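Local structure of protein A52 (Vaccinia virus, 2VVW) at residues A[28-33]-A[120-125]. The protein suppresses innate immune signalling from host Toll-like receptor complexes, associating with IRAK2 to inhibit NF-kappa-B activation and with TRAF6 to activate p38. Numbering follows the deposited sequence.
Sequences YFMYRG and SRWKYC
Trp-122 lays one face of its indole against the backbone of helix 21-35 at Met-30, whose CA stands 3.9 Å from the centroid of the six-membered ring, 20° off the ring normal, in a CH-pi contact. Atom CE3 of the six-membered ring comes within 3.6 Å of Met-30 N, while Met-30 CB rests against CZ3 and CH2. With chi1 at 75°, CG of Trp-122 sits between its own backbone N and carbonyl carbon, which brings one face of the ring against the helix backbone at Met-30; CD of Lys-123 lies over the rim of the opposite face. Met-30 SD adds an oblique, distant Met-aromatic contact at 5.4 Å from the centroid of the Trp-122 six-membered ring.

One turn further along, Cys-125 places CB over a face of the Phe-29 ring, 3.9 Å from the centroid and 15° off the normal. Its SG reaches the same ring obliquely, 4.1 Å from Phe-29 CD1, and CD2 of Tyr-28 lies over the rim of the opposite face. Gly-33, lacking a side chain, lets its CA come within 4.5 Å of Trp-122 CB.

The contact joins helix 21-35 to segment 120-125, which leads into helix 123-132, in the Bcl-2-like helical bundle, with helix 96-115 touching both Phe-29 and Trp-122. It is also part of the interface between the two subunits: Trp-122 NE1 hydrogen-bonds Tyr-31 OH of the second subunit, and Met-30 packs on its counterpart there. No hydrogen bond links the two segments, so their buried association rests on dispersion, CH-pi and sulfur-aromatic contacts, while the indole N-H is satisfied across the dimer.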
loop_
_atom_site.group_PDB
_atom_site.type_symbol
_atom_site.label_atom_id
_atom_site.label_comp_id
_atom_site.label_asym_id
_atom_site.label_seq_id
_atom_site.Cartn_x
_atom_site.Cartn_y
_atom_site.Cartn_z
ATOM N N TYR A 28 -1.842 0.672 -7.921
ATOM C CA TYR A 28 -3.130 0.213 -8.461
ATOM C C TYR A 28 -3.618 -1.070 -7.773
ATOM O O TYR A 28 -4.743 -1.161 -7.281
ATOM C CB TYR A 28 -2.992 -0.031 -9.964
ATOM C CG TYR A 28 -4.245 -0.557 -10.609
ATOM C CD1 TYR A 28 -5.366 0.272 -10.770
ATOM C CD2 TYR A 28 -4.330 -1.879 -11.035
ATOM C CE1 TYR A 28 -6.517 -0.190 -11.348
ATOM C CE2 TYR A 28 -5.489 -2.355 -11.628
ATOM C CZ TYR A 28 -6.585 -1.505 -11.777
ATOM O OH TYR A 28 -7.741 -1.963 -12.365
ATOM N N PHE A 29 -2.755 -2.065 -7.717
ATOM C CA PHE A 29 -3.106 -3.302 -7.029
ATOM C C PHE A 29 -3.284 -3.142 -5.526
ATOM O O PHE A 29 -4.187 -3.750 -4.949
ATOM C CB PHE A 29 -2.129 -4.419 -7.386
ATOM C CG PHE A 29 -2.239 -4.854 -8.817
ATOM C CD1 PHE A 29 -3.430 -5.343 -9.320
ATOM C CD2 PHE A 29 -1.165 -4.764 -9.670
ATOM C CE1 PHE A 29 -3.530 -5.740 -10.642
ATOM C CE2 PHE A 29 -1.272 -5.155 -10.991
ATOM C CZ PHE A 29 -2.444 -5.635 -11.474
ATOM N N MET A 30 -2.492 -2.268 -4.909
ATOM C CA MET A 30 -2.643 -1.980 -3.485
ATOM C C MET A 30 -4.005 -1.365 -3.234
ATOM O O MET A 30 -4.751 -1.846 -2.404
ATOM C CB MET A 30 -1.549 -1.018 -3.030
ATOM C CG MET A 30 -1.664 -0.500 -1.624
ATOM S SD MET A 30 -0.441 0.788 -1.332
ATOM C CE MET A 30 -1.169 2.198 -2.215
ATOM N N TYR A 31 -4.332 -0.317 -3.979
ATOM C CA TYR A 31 -5.575 0.412 -3.712
ATOM C C TYR A 31 -6.830 -0.392 -4.089
ATOM O O TYR A 31 -7.837 -0.384 -3.351
ATOM C CB TYR A 31 -5.569 1.766 -4.419
ATOM C CG TYR A 31 -4.766 2.850 -3.727
ATOM C CD1 TYR A 31 -5.106 3.285 -2.445
ATOM C CD2 TYR A 31 -3.677 3.472 -4.364
ATOM C CE1 TYR A 31 -4.385 4.280 -1.789
ATOM C CE2 TYR A 31 -2.948 4.503 -3.710
ATOM C CZ TYR A 31 -3.300 4.883 -2.428
ATOM O OH TYR A 31 -2.625 5.891 -1.785
ATOM N N ARG A 32 -6.794 -1.059 -5.242
ATOM C CA ARG A 32 -7.911 -1.890 -5.660
ATOM C C ARG A 32 -8.040 -3.113 -4.743
ATOM O O ARG A 32 -9.142 -3.467 -4.300
ATOM C CB ARG A 32 -7.761 -2.317 -7.115
ATOM C CG ARG A 32 -8.938 -3.141 -7.618
ATOM C CD ARG A 32 -8.989 -3.199 -9.138
ATOM N NE ARG A 32 -10.015 -4.140 -9.587
ATOM C CZ ARG A 32 -10.521 -4.179 -10.814
ATOM N NH1 ARG A 32 -10.124 -3.323 -11.734
ATOM N NH2 ARG A 32 -11.455 -5.074 -11.111
ATOM N N GLY A 33 -6.921 -3.737 -4.428
ATOM C CA GLY A 33 -6.914 -4.885 -3.519
ATOM C C GLY A 33 -7.339 -4.622 -2.077
ATOM O O GLY A 33 -7.835 -5.541 -1.409
ATOM N N SER A 120 -3.641 -9.497 2.292
ATOM C CA SER A 120 -2.209 -9.534 1.910
ATOM C C SER A 120 -1.875 -10.216 0.568
ATOM O O SER A 120 -0.724 -10.154 0.079
ATOM C CB SER A 120 -1.412 -10.240 3.014
ATOM O OG SER A 120 -1.808 -11.592 3.126
ATOM N N ARG A 121 -2.856 -10.883 -0.023
ATOM C CA ARG A 121 -2.638 -11.616 -1.282
ATOM C C ARG A 121 -2.403 -10.730 -2.496
ATOM O O ARG A 121 -1.788 -11.189 -3.488
ATOM C CB ARG A 121 -3.806 -12.566 -1.568
ATOM C CG ARG A 121 -3.843 -13.728 -0.631
ATOM C CD ARG A 121 -4.624 -14.913 -1.189
ATOM N NE ARG A 121 -4.486 -16.039 -0.286
ATOM C CZ ARG A 121 -5.092 -17.217 -0.426
ATOM N NH1 ARG A 121 -5.873 -17.462 -1.465
ATOM N NH2 ARG A 121 -4.886 -18.157 0.483
ATOM N N TRP A 122 -2.832 -9.463 -2.409
ATOM C CA TRP A 122 -2.586 -8.483 -3.464
ATOM C C TRP A 122 -1.117 -8.477 -3.852
ATOM O O TRP A 122 -0.785 -8.244 -4.997
ATOM C CB TRP A 122 -3.053 -7.071 -3.052
ATOM C CG TRP A 122 -2.177 -6.361 -2.065
ATOM C CD1 TRP A 122 -2.244 -6.440 -0.698
ATOM C CD2 TRP A 122 -1.121 -5.450 -2.356
ATOM N NE1 TRP A 122 -1.291 -5.643 -0.123
ATOM C CE2 TRP A 122 -0.584 -5.020 -1.114
ATOM C CE3 TRP A 122 -0.557 -4.964 -3.538
ATOM C CZ2 TRP A 122 0.496 -4.141 -1.026
ATOM C CZ3 TRP A 122 0.521 -4.089 -3.448
ATOM C CH2 TRP A 122 1.030 -3.685 -2.194
ATOM N N LYS A 123 -0.235 -8.755 -2.900
ATOM C CA LYS A 123 1.213 -8.823 -3.199
ATOM C C LYS A 123 1.544 -9.824 -4.309
ATOM O O LYS A 123 2.558 -9.679 -5.019
ATOM C CB LYS A 123 1.979 -9.195 -1.948
ATOM C CG LYS A 123 1.907 -8.176 -0.802
ATOM C CD LYS A 123 2.686 -6.918 -1.088
ATOM C CE LYS A 123 2.979 -6.140 0.210
ATOM N NZ LYS A 123 3.701 -6.931 1.267
ATOM N N TYR A 124 0.725 -10.863 -4.447
ATOM C CA TYR A 124 0.953 -11.869 -5.497
ATOM C C TYR A 124 0.723 -11.309 -6.909
ATOM O O TYR A 124 1.289 -11.821 -7.868
ATOM C CB TYR A 124 0.084 -13.115 -5.267
ATOM C CG TYR A 124 0.633 -13.997 -4.191
ATOM C CD1 TYR A 124 1.494 -15.037 -4.505
ATOM C CD2 TYR A 124 0.334 -13.765 -2.844
ATOM C CE1 TYR A 124 2.021 -15.854 -3.522
ATOM C CE2 TYR A 124 0.866 -14.574 -1.847
ATOM C CZ TYR A 124 1.705 -15.619 -2.193
ATOM O OH TYR A 124 2.245 -16.430 -1.221
ATOM N N CYS A 125 -0.139 -10.294 -7.038
ATOM C CA CYS A 125 -0.278 -9.582 -8.309
ATOM C C CYS A 125 1.063 -9.026 -8.773
ATOM O O CYS A 125 1.387 -9.105 -9.949
ATOM C CB CYS A 125 -1.293 -8.464 -8.205
ATOM S SG CYS A 125 -2.919 -9.028 -7.696
#